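Local atomic coordinates of CD180 antigen (Mus musculus, PDB entry 3T6Q), a protein that may cooperate with MD-1 and TLR4 in the B-cell innate immune response to bacterial lipopolysaccharide, leading to activation of NF-kappa-B. Residues I72-H81 and A97-K105; L107-S118 and T130-I141. All coordinates share one frame; numbering follows the deposited sequence.

In the fold
Contact 1 and contact 2 are two pairings in series along the leucine-rich-repeat solenoid of this Toll-like receptor family ectodomain, with the LRR 3 to LRR 4 junction between them. Contact 1 (72-81 with 97-105) joins LRR 2 to LRR 3 through the turn-rich loops that follow the strands; contact 2 (107-118 with 130-141) joins LRR 4 to LRR 5 through the parallel strands and the turns that follow them, pinned by N139. Their centres lie about 16 Å apart, and they touch where K105 packs on T130, O to OG1 4.2 Å. Both touch the chain of another protein; contact 1 also has a glycan sugar at Q78, and contact 2 stacks H140 on H140 of a second CD180 subunit.

Contact 1: residues I72-H81 and A97-K105; sequences IHEDTFQSQH and AETALSGPK. With NAG (2-acetamido-2-deoxy-beta-D-glucopyranose), chain R.
A97 N donates to I72 O at 2.8 Å in a nearly straight bond (164°) where two consecutive LRR loops stack. A second backbone bond runs from F77 N to A100 O. Between them D75 and T99 meet, their side chains crossing obliquely. The D75 amide makes a bent bond to T99 OG1 (N to OG1 3.0 Å), with a weak second bond to T99 O. T99 OG1 sits between its own backbone N and carbonyl carbon (chi1 70°), which turns the hydroxyl to the D75 amide and the CB of E74. D75 OD1 faces S102 directly, 3.1 Å from S102 OG, and D75 OD2 reaches T99 OG1 through a water. One loop holds a type II turn at H73-T76 and type I turns at D75-Q78 and F77-Q80; the other has type I turns at A97-A100 and T99-S102. At G103 the backbones come within 4.0 Å (CA to CA of Q78), and its CA-H points at F77 O (CA to O 3.2 Å).

Packing takes over inward. CG2 of I72 rests on CB of A100 (3.7 Å), CB of F77 meets CD of P104, and CD1 of the F77 ring lies beside CD2 of L101, both side chains pointing the same way. At the surface Q78, extended beyond CG, carries NE2 to O7 of the N-acetylglucosamine at 2.9 Å in a nearly straight bond (168°). The F77 ring also meets F53 of the preceding repeat, and F77 and L101 both touch L86 of strand 85-87, while I72 packs on strands 47-48 and 95-96.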
loop_
_atom_site.group_PDB
_atom_site.type_symbol
_atom_site.label_atom_id
_atom_site.label_comp_id
_atom_site.label_asym_id
_atom_site.label_seq_id
_atom_site.Cartn_x
_atom_site.Cartn_y
_atom_site.Cartn_z
ATOM N N ILE A 72 -7.293 -7.283 14.489
ATOM C CA ILE A 72 -6.636 -8.036 15.604
ATOM C C ILE A 72 -7.061 -7.383 16.925
ATOM O O ILE A 72 -6.568 -6.302 17.259
ATOM C CB ILE A 72 -5.087 -8.006 15.491
ATOM C CG1 ILE A 72 -4.659 -8.384 14.063
ATOM C CG2 ILE A 72 -4.452 -8.952 16.544
ATOM C CD1 ILE A 72 -3.126 -8.493 13.883
ATOM N N HIS A 73 -7.991 -8.031 17.632
ATOM C CA HIS A 73 -8.641 -7.444 18.816
ATOM C C HIS A 73 -7.887 -7.724 20.098
ATOM O O HIS A 73 -6.850 -8.399 20.080
ATOM C CB HIS A 73 -10.111 -7.900 18.932
ATOM C CG HIS A 73 -11.025 -7.350 17.831
ATOM N ND1 HIS A 73 -10.887 -6.111 17.314
ATOM C CD2 HIS A 73 -12.099 -7.926 17.170
ATOM C CE1 HIS A 73 -11.808 -5.924 16.346
ATOM N NE2 HIS A 73 -12.559 -7.024 16.276
ATOM N N GLU A 74 -8.397 -7.190 21.213
ATOM C CA GLU A 74 -7.689 -7.281 22.509
ATOM C C GLU A 74 -7.315 -8.723 22.830
ATOM O O GLU A 74 -8.043 -9.653 22.507
ATOM C CB GLU A 74 -8.500 -6.633 23.650
ATOM C CG GLU A 74 -9.814 -7.331 23.963
ATOM C CD GLU A 74 -10.864 -6.418 24.589
ATOM O OE1 GLU A 74 -11.912 -6.955 24.997
ATOM O OE2 GLU A 74 -10.670 -5.185 24.655
ATOM N N ASP A 75 -6.131 -8.912 23.416
ATOM C CA ASP A 75 -5.697 -10.240 23.852
ATOM C C ASP A 75 -5.786 -11.371 22.829
ATOM O O ASP A 75 -5.943 -12.537 23.204
ATOM C CB ASP A 75 -6.495 -10.637 25.121
ATOM C CG ASP A 75 -6.337 -9.618 26.248
ATOM O OD1 ASP A 75 -5.182 -9.297 26.596
ATOM O OD2 ASP A 75 -7.360 -9.120 26.781
ATOM N N THR A 76 -5.643 -11.063 21.528
ATOM C CA THR A 76 -5.665 -12.128 20.521
ATOM C C THR A 76 -4.642 -13.282 20.813
ATOM O O THR A 76 -4.916 -14.492 20.565
ATOM C CB THR A 76 -5.415 -11.538 19.096
ATOM O OG1 THR A 76 -6.545 -10.722 18.711
ATOM C CG2 THR A 76 -5.236 -12.643 18.096
ATOM N N PHE A 77 -3.472 -12.897 21.299
ATOM C CA PHE A 77 -2.344 -13.855 21.491
ATOM C C PHE A 77 -2.107 -14.133 22.970
ATOM O O PHE A 77 -0.976 -14.432 23.402
ATOM C CB PHE A 77 -1.084 -13.316 20.798
ATOM C CG PHE A 77 -1.270 -13.192 19.310
ATOM C CD1 PHE A 77 -1.403 -11.946 18.716
ATOM C CD2 PHE A 77 -1.412 -14.343 18.523
ATOM C CE1 PHE A 77 -1.630 -11.845 17.336
ATOM C CE2 PHE A 77 -1.621 -14.243 17.143
ATOM C CZ PHE A 77 -1.737 -12.994 16.563
ATOM N N GLN A 78 -3.191 -14.043 23.750
ATOM C CA GLN A 78 -3.074 -14.098 25.227
ATOM C C GLN A 78 -2.422 -15.362 25.728
ATOM O O GLN A 78 -1.737 -15.300 26.728
ATOM C CB GLN A 78 -4.447 -13.903 25.940
ATOM C CG GLN A 78 -5.463 -14.980 25.623
ATOM C CD GLN A 78 -6.819 -14.698 26.249
ATOM O OE1 GLN A 78 -7.033 -13.640 26.841
ATOM N NE2 GLN A 78 -7.736 -15.642 26.111
ATOM N N SER A 79 -2.630 -16.507 25.058
ATOM C CA SER A 79 -2.096 -17.774 25.579
ATOM C C SER A 79 -0.752 -18.186 24.989
ATOM O O SER A 79 -0.247 -19.287 25.295
ATOM C CB SER A 79 -3.069 -18.932 25.365
ATOM O OG SER A 79 -4.334 -18.697 25.963
ATOM N N GLN A 80 -0.191 -17.340 24.116
ATOM C CA GLN A 80 1.036 -17.680 23.358
ATOM C C GLN A 80 2.272 -17.135 24.101
ATOM O O GLN A 80 3.077 -16.381 23.556
ATOM C CB GLN A 80 0.939 -17.102 21.917
ATOM C CG GLN A 80 0.190 -18.009 20.953
ATOM C CD GLN A 80 -1.298 -18.058 21.257
ATOM O OE1 GLN A 80 -1.991 -17.035 21.147
ATOM N NE2 GLN A 80 -1.801 -19.230 21.600
ATOM N N HIS A 81 2.409 -17.539 25.362
ATOM C CA HIS A 81 3.487 -17.126 26.241
ATOM C C HIS A 81 4.832 -17.592 25.700
ATOM O O HIS A 81 5.861 -16.953 25.946
ATOM C CB HIS A 81 3.222 -17.726 27.658
ATOM C CG HIS A 81 2.054 -17.068 28.417
ATOM N ND1 HIS A 81 2.038 -16.929 29.766
ATOM C CD2 HIS A 81 0.847 -16.519 27.960
ATOM C CE1 HIS A 81 0.902 -16.300 30.157
ATOM N NE2 HIS A 81 0.159 -16.065 29.052
ATOM N N ALA A 97 -5.219 -4.076 18.320
ATOM C CA ALA A 97 -5.442 -3.625 19.693
ATOM C C ALA A 97 -4.166 -3.470 20.517
ATOM O O ALA A 97 -3.177 -4.194 20.324
ATOM C CB ALA A 97 -6.414 -4.569 20.373
ATOM N N GLU A 98 -4.201 -2.511 21.431
ATOM C CA GLU A 98 -3.118 -2.264 22.400
ATOM C C GLU A 98 -2.618 -3.560 23.041
ATOM O O GLU A 98 -1.406 -3.759 23.152
ATOM C CB GLU A 98 -3.652 -1.329 23.490
ATOM C CG GLU A 98 -2.954 -0.008 23.723
ATOM C CD GLU A 98 -2.159 0.538 22.550
ATOM O OE1 GLU A 98 -2.732 1.025 21.540
ATOM O OE2 GLU A 98 -0.922 0.528 22.680
ATOM N N THR A 99 -3.547 -4.432 23.458
ATOM C CA THR A 99 -3.221 -5.675 24.187
ATOM C C THR A 99 -3.113 -6.936 23.304
ATOM O O THR A 99 -3.040 -8.064 23.812
ATOM C CB THR A 99 -4.244 -5.949 25.330
ATOM O OG1 THR A 99 -5.522 -6.304 24.773
ATOM C CG2 THR A 99 -4.407 -4.744 26.204
ATOM N N ALA A 100 -3.120 -6.762 21.978
ATOM C CA ALA A 100 -3.126 -7.914 21.083
ATOM C C ALA A 100 -1.916 -8.798 21.341
ATOM O O ALA A 100 -2.031 -10.039 21.342
ATOM C CB ALA A 100 -3.152 -7.466 19.616
ATOM N N LEU A 101 -0.769 -8.166 21.618
ATOM C CA LEU A 101 0.476 -8.916 21.869
ATOM C C LEU A 101 0.868 -9.003 23.360
ATOM O O LEU A 101 2.058 -9.081 23.684
ATOM C CB LEU A 101 1.630 -8.272 21.073
ATOM C CG LEU A 101 1.590 -8.411 19.544
ATOM C CD1 LEU A 101 2.616 -7.473 18.906
ATOM C CD2 LEU A 101 1.873 -9.867 19.190
ATOM N N SER A 102 -0.121 -9.026 24.254
ATOM C CA SER A 102 0.138 -9.109 25.704
ATOM C C SER A 102 0.719 -10.470 26.086
ATOM O O SER A 102 1.561 -10.562 26.959
ATOM C CB SER A 102 -1.150 -8.818 26.507
ATOM O OG SER A 102 -2.129 -9.863 26.293
ATOM N N GLY A 103 0.256 -11.518 25.415
ATOM C CA GLY A 103 0.673 -12.887 25.653
ATOM C C GLY A 103 2.146 -13.192 25.360
ATOM O O GLY A 103 2.876 -13.670 26.245
ATOM N N PRO A 104 2.603 -12.929 24.124
ATOM C CA PRO A 104 3.980 -13.323 23.737
ATOM C C PRO A 104 5.097 -12.349 24.149
ATOM O O PRO A 104 5.733 -11.691 23.292
ATOM C CB PRO A 104 3.899 -13.446 22.213
ATOM C CG PRO A 104 2.701 -12.657 21.801
ATOM C CD PRO A 104 1.787 -12.497 22.971
ATOM N N LYS A 105 5.358 -12.271 25.451
ATOM C CA LYS A 105 6.291 -11.294 25.944
ATOM C C LYS A 105 7.745 -11.633 25.551
ATOM O O LYS A 105 8.562 -10.720 25.469
ATOM C CB LYS A 105 6.145 -11.099 27.473
ATOM C CG LYS A 105 4.843 -10.421 27.946
ATOM C CD LYS A 105 4.895 -10.124 29.454
ATOM C CE LYS A 105 3.573 -9.802 30.147
ATOM N NZ LYS A 105 2.316 -9.819 29.350
HETATM C C1 NAG R . -12.818 -13.344 25.570
HETATM C C2 NAG R . -13.022 -14.336 26.730
HETATM C C3 NAG R . -14.455 -14.213 27.293
HETATM C C4 NAG R . -14.949 -12.765 27.446
HETATM C C5 NAG R . -14.713 -12.055 26.117
HETATM C C6 NAG R . -15.228 -10.624 26.027
HETATM C C7 NAG R . -11.413 -16.212 26.516
HETATM C C8 NAG R . -11.141 -17.613 26.079
HETATM N N2 NAG R . -12.655 -15.703 26.347
HETATM O O3 NAG R . -14.474 -14.780 28.575
HETATM O O4 NAG R . -16.313 -12.743 27.833
HETATM O O5 NAG R . -13.321 -12.053 25.908
HETATM O O6 NAG R . -14.451 -9.819 26.865
HETATM O O7 NAG R . -10.472 -15.596 27.024
HETATM O O HOH W 1 -7.443 -6.345 27.204
HETATM O O HOH W 2 6.092 -14.790 27.314
#

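Contact 2: residues L107-S118 and T130-I141; sequences LKHLFFIQTGIS and TLESLYLGSNHI
F111 lies flat against Y135 where adjacent parallel strands, 109-111 and 133-135, run side by side in the leucine-rich-repeat solenoid. Y135 CB sits near F111 CD1 and I113 CD1, and from there the tyrosine ring extends over one face of the phenylalanine: Y135 CG meets F111 CD1, Y135 CD2 comes to 3.4 Å from F111 CE1, Y135 CE2 nears F111 CE1 and CZ, and Y135 CZ lies 3.8 Å from F111 CE1 and 4.1 Å from F111 CZ. The stack is offset, with centroids 4.2 Å apart and planes at 11°. Matching first torsions (-63° and -68°), each CG beside its backbone N, send both rings the same way, and basic side chains of the chain of another protein pack on both rings. On this same side of the strands H109 ND1 shares a hydrogen bond with S133 OG (2.9 Å), while at the start K108 NZ forms a salt bridge with E132 OE1 (2.8 Å), reaching it from above the carboxylate plane. L110 and L134 point to the other side, their CD2 methyls 4.1 Å apart.

Beyond the strands, N139 fills the buried asparagine position of the repeat. Its ND2 donates to F112 O, which T115 OG1 approaches from the opposite face of the carbonyl plane. The amide's other end faces the turn: N139 OD1 takes the T115 N-H on a lone pair at 2.8 Å and a weak bond from G116 N.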
loop_
_atom_site.group_PDB
_atom_site.type_symbol
_atom_site.label_atom_id
_atom_site.label_comp_id
_atom_site.label_asym_id
_atom_site.label_seq_id
_atom_site.Cartn_x
_atom_site.Cartn_y
_atom_site.Cartn_z
ATOM N N LEU A 107 8.537 -12.801 22.552
ATOM C CA LEU A 107 8.572 -12.842 21.081
ATOM C C LEU A 107 9.933 -12.362 20.554
ATOM O O LEU A 107 10.437 -11.346 21.014
ATOM C CB LEU A 107 7.492 -11.949 20.496
ATOM C CG LEU A 107 7.214 -12.235 19.006
ATOM C CD1 LEU A 107 6.573 -13.614 18.813
ATOM C CD2 LEU A 107 6.403 -11.110 18.435
ATOM N N LYS A 108 10.500 -13.074 19.583
ATOM C CA LYS A 108 11.792 -12.647 19.011
ATOM C C LYS A 108 11.746 -12.061 17.585
ATOM O O LYS A 108 12.455 -11.083 17.292
ATOM C CB LYS A 108 12.816 -13.753 19.132
ATOM C CG LYS A 108 13.098 -14.080 20.617
ATOM C CD LYS A 108 14.528 -14.465 20.895
ATOM C CE LYS A 108 14.963 -15.684 20.110
ATOM N NZ LYS A 108 16.448 -15.848 20.145
ATOM N N HIS A 109 10.862 -12.599 16.748
ATOM C CA HIS A 109 10.824 -12.208 15.309
ATOM C C HIS A 109 9.384 -11.985 14.906
ATOM O O HIS A 109 8.517 -12.846 15.103
ATOM C CB HIS A 109 11.417 -13.334 14.470
ATOM C CG HIS A 109 12.719 -13.907 15.044
ATOM N ND1 HIS A 109 13.864 -13.210 15.062
ATOM C CD2 HIS A 109 12.993 -15.139 15.663
ATOM C CE1 HIS A 109 14.853 -13.969 15.641
ATOM N NE2 HIS A 109 14.308 -15.146 16.005
ATOM N N LEU A 110 9.129 -10.835 14.333
ATOM C CA LEU A 110 7.759 -10.494 13.954
ATOM C C LEU A 110 7.803 -10.038 12.498
ATOM O O LEU A 110 8.623 -9.170 12.162
ATOM C CB LEU A 110 7.220 -9.382 14.862
ATOM C CG LEU A 110 5.858 -8.747 14.504
ATOM C CD1 LEU A 110 4.778 -9.800 14.562
ATOM C CD2 LEU A 110 5.494 -7.630 15.464
ATOM N N PHE A 111 6.949 -10.635 11.661
ATOM C CA PHE A 111 6.839 -10.259 10.223
ATOM C C PHE A 111 5.498 -9.552 10.000
ATOM O O PHE A 111 4.407 -10.101 10.282
ATOM C CB PHE A 111 6.942 -11.502 9.371
ATOM C CG PHE A 111 8.287 -12.209 9.500
ATOM C CD1 PHE A 111 9.285 -12.031 8.532
ATOM C CD2 PHE A 111 8.601 -12.961 10.661
ATOM C CE1 PHE A 111 10.524 -12.682 8.637
ATOM C CE2 PHE A 111 9.867 -13.576 10.796
ATOM C CZ PHE A 111 10.823 -13.432 9.776
ATOM N N PHE A 112 5.590 -8.328 9.545
ATOM C CA PHE A 112 4.416 -7.479 9.308
ATOM C C PHE A 112 4.514 -6.909 7.878
ATOM O O PHE A 112 4.156 -5.771 7.623
ATOM C CB PHE A 112 4.402 -6.354 10.340
ATOM C CG PHE A 112 3.140 -6.286 11.139
ATOM C CD1 PHE A 112 2.183 -5.311 10.863
ATOM C CD2 PHE A 112 2.920 -7.187 12.186
ATOM C CE1 PHE A 112 1.014 -5.236 11.595
ATOM C CE2 PHE A 112 1.750 -7.102 12.945
ATOM C CZ PHE A 112 0.801 -6.146 12.629
ATOM N N ILE A 113 4.980 -7.744 6.953
ATOM C CA ILE A 113 5.246 -7.318 5.568
ATOM C C ILE A 113 3.923 -7.091 4.803
ATOM O O ILE A 113 2.985 -7.884 4.891
ATOM C CB ILE A 113 6.180 -8.377 4.882
ATOM C CG1 ILE A 113 7.579 -8.360 5.526
ATOM C CG2 ILE A 113 6.274 -8.176 3.355
ATOM C CD1 ILE A 113 8.405 -9.630 5.280
ATOM N N GLN A 114 3.869 -6.019 4.005
ATOM C CA GLN A 114 2.733 -5.795 3.121
ATOM C C GLN A 114 1.420 -6.008 3.896
ATOM O O GLN A 114 0.548 -6.813 3.518
ATOM C CB GLN A 114 2.764 -6.648 1.842
ATOM C CG GLN A 114 1.900 -6.031 0.725
ATOM C CD GLN A 114 1.923 -6.858 -0.558
ATOM O OE1 GLN A 114 1.423 -7.980 -0.579
ATOM N NE2 GLN A 114 2.486 -6.294 -1.633
ATOM N N THR A 115 1.300 -5.241 4.971
ATOM C CA THR A 115 0.076 -5.184 5.776
ATOM C C THR A 115 -0.649 -3.849 5.584
ATOM O O THR A 115 -1.592 -3.530 6.331
ATOM C CB THR A 115 0.408 -5.382 7.273
ATOM O OG1 THR A 115 1.503 -4.515 7.593
ATOM C CG2 THR A 115 0.811 -6.855 7.507
ATOM N N GLY A 116 -0.179 -3.028 4.657
ATOM C CA GLY A 116 -0.831 -1.755 4.373
ATOM C C GLY A 116 -0.527 -0.615 5.323
ATOM O O GLY A 116 -1.132 0.462 5.216
ATOM N N ILE A 117 0.391 -0.818 6.268
ATOM C CA ILE A 117 0.563 0.153 7.351
ATOM C C ILE A 117 1.407 1.340 6.896
ATOM O O ILE A 117 2.288 1.210 6.046
ATOM C CB ILE A 117 1.168 -0.491 8.624
ATOM C CG1 ILE A 117 2.604 -0.950 8.365
ATOM C CG2 ILE A 117 0.266 -1.659 9.065
ATOM C CD1 ILE A 117 3.390 -1.298 9.652
ATOM N N SER A 118 1.167 2.507 7.470
ATOM C CA SER A 118 1.970 3.656 7.076
ATOM C C SER A 118 2.879 4.127 8.206
ATOM O O SER A 118 3.630 5.079 8.046
ATOM C CB SER A 118 1.059 4.774 6.601
ATOM O OG SER A 118 0.165 5.100 7.640
ATOM N N THR A 130 12.103 -8.273 24.422
ATOM C CA THR A 130 13.247 -9.030 23.888
ATOM C C THR A 130 13.216 -9.188 22.346
ATOM O O THR A 130 13.805 -10.110 21.806
ATOM C CB THR A 130 13.430 -10.416 24.590
ATOM O OG1 THR A 130 12.495 -11.386 24.098
ATOM C CG2 THR A 130 13.312 -10.297 26.104
ATOM N N LEU A 131 12.537 -8.279 21.650
ATOM C CA LEU A 131 12.358 -8.405 20.187
ATOM C C LEU A 131 13.736 -8.370 19.496
ATOM O O LEU A 131 14.502 -7.436 19.735
ATOM C CB LEU A 131 11.553 -7.208 19.675
ATOM C CG LEU A 131 10.467 -7.335 18.596
ATOM C CD1 LEU A 131 10.627 -6.261 17.533
ATOM C CD2 LEU A 131 10.290 -8.703 17.995
ATOM N N GLU A 132 13.987 -9.329 18.606
ATOM C CA GLU A 132 15.233 -9.425 17.831
ATOM C C GLU A 132 15.123 -9.011 16.350
ATOM O O GLU A 132 16.055 -8.427 15.830
ATOM C CB GLU A 132 15.757 -10.844 17.861
ATOM C CG GLU A 132 16.111 -11.271 19.261
ATOM C CD GLU A 132 16.828 -12.602 19.292
ATOM O OE1 GLU A 132 17.096 -13.087 20.412
ATOM O OE2 GLU A 132 17.123 -13.160 18.208
ATOM N N SER A 133 13.999 -9.313 15.703
ATOM C CA SER A 133 13.803 -9.042 14.258
ATOM C C SER A 133 12.451 -8.393 14.051
ATOM O O SER A 133 11.451 -8.899 14.554
ATOM C CB SER A 133 13.805 -10.346 13.464
ATOM O OG SER A 133 15.051 -10.979 13.560
ATOM N N LEU A 134 12.403 -7.319 13.263
ATOM C CA LEU A 134 11.138 -6.736 12.889
ATOM C C LEU A 134 11.135 -6.510 11.367
ATOM O O LEU A 134 11.934 -5.694 10.877
ATOM C CB LEU A 134 11.001 -5.382 13.591
ATOM C CG LEU A 134 9.620 -4.885 14.034
ATOM C CD1 LEU A 134 9.527 -3.369 14.097
ATOM C CD2 LEU A 134 8.389 -5.525 13.403
ATOM N N TYR A 135 10.229 -7.168 10.639
ATOM C CA TYR A 135 10.167 -7.039 9.170
ATOM C C TYR A 135 8.931 -6.210 8.801
ATOM O O TYR A 135 7.816 -6.617 9.054
ATOM C CB TYR A 135 10.074 -8.437 8.548
ATOM C CG TYR A 135 11.358 -9.222 8.732
ATOM C CD1 TYR A 135 12.295 -9.331 7.681
ATOM C CD2 TYR A 135 11.657 -9.810 9.950
ATOM C CE1 TYR A 135 13.493 -10.059 7.851
ATOM C CE2 TYR A 135 12.842 -10.544 10.124
ATOM C CZ TYR A 135 13.754 -10.642 9.084
ATOM O OH TYR A 135 14.929 -11.379 9.277
ATOM N N LEU A 136 9.168 -5.057 8.213
ATOM C CA LEU A 136 8.130 -4.079 7.919
ATOM C C LEU A 136 8.094 -3.776 6.409
ATOM O O LEU A 136 7.654 -2.717 6.009
ATOM C CB LEU A 136 8.478 -2.832 8.696
ATOM C CG LEU A 136 8.508 -3.029 10.255
ATOM C CD1 LEU A 136 8.876 -1.696 10.898
ATOM C CD2 LEU A 136 7.155 -3.498 10.778
ATOM N N GLY A 137 8.605 -4.694 5.599
ATOM C CA GLY A 137 8.735 -4.440 4.111
ATOM C C GLY A 137 7.411 -4.243 3.372
ATOM O O GLY A 137 6.359 -4.718 3.834
ATOM N N SER A 138 7.462 -3.572 2.216
ATOM C CA SER A 138 6.312 -3.514 1.271
ATOM C C SER A 138 5.066 -2.836 1.871
ATOM O O SER A 138 3.929 -3.179 1.527
ATOM C CB SER A 138 5.951 -4.898 0.725
ATOM O OG SER A 138 7.120 -5.520 0.191
ATOM N N ASN A 139 5.317 -1.808 2.671
ATOM C CA ASN A 139 4.287 -1.003 3.311
ATOM C C ASN A 139 4.280 0.431 2.806
ATOM O O ASN A 139 4.790 0.672 1.700
ATOM C CB ASN A 139 4.450 -1.100 4.842
ATOM C CG ASN A 139 3.963 -2.436 5.368
ATOM O OD1 ASN A 139 2.888 -2.919 4.964
ATOM N ND2 ASN A 139 4.743 -3.050 6.230
ATOM N N HIS A 140 3.724 1.385 3.570
ATOM C CA HIS A 140 3.704 2.796 3.154
ATOM C C HIS A 140 4.553 3.615 4.113
ATOM O O HIS A 140 4.334 4.825 4.301
ATOM C CB HIS A 140 2.269 3.406 3.186
ATOM C CG HIS A 140 1.281 2.773 2.228
ATOM N ND1 HIS A 140 1.145 3.177 0.942
ATOM C CD2 HIS A 140 0.331 1.761 2.424
ATOM C CE1 HIS A 140 0.180 2.447 0.341
ATOM N NE2 HIS A 140 -0.319 1.580 1.246
ATOM N N ILE A 141 5.495 2.968 4.763
ATOM C CA ILE A 141 6.255 3.602 5.862
ATOM C C ILE A 141 7.211 4.625 5.250
ATOM O O ILE A 141 7.885 4.342 4.228
ATOM C CB ILE A 141 7.036 2.515 6.654
ATOM C CG1 ILE A 141 6.044 1.619 7.411
ATOM C CG2 ILE A 141 8.009 3.116 7.670
ATOM C CD1 ILE A 141 6.647 0.342 8.010
HETATM O O HOH W 3 9.812 -9.652 23.238
HETATM O O HOH W 4 3.364 -3.415 -1.436
HETATM O O HOH W 5 1.297 -2.583 2.050
HETATM O O HOH W 6 4.212 7.063 5.839
#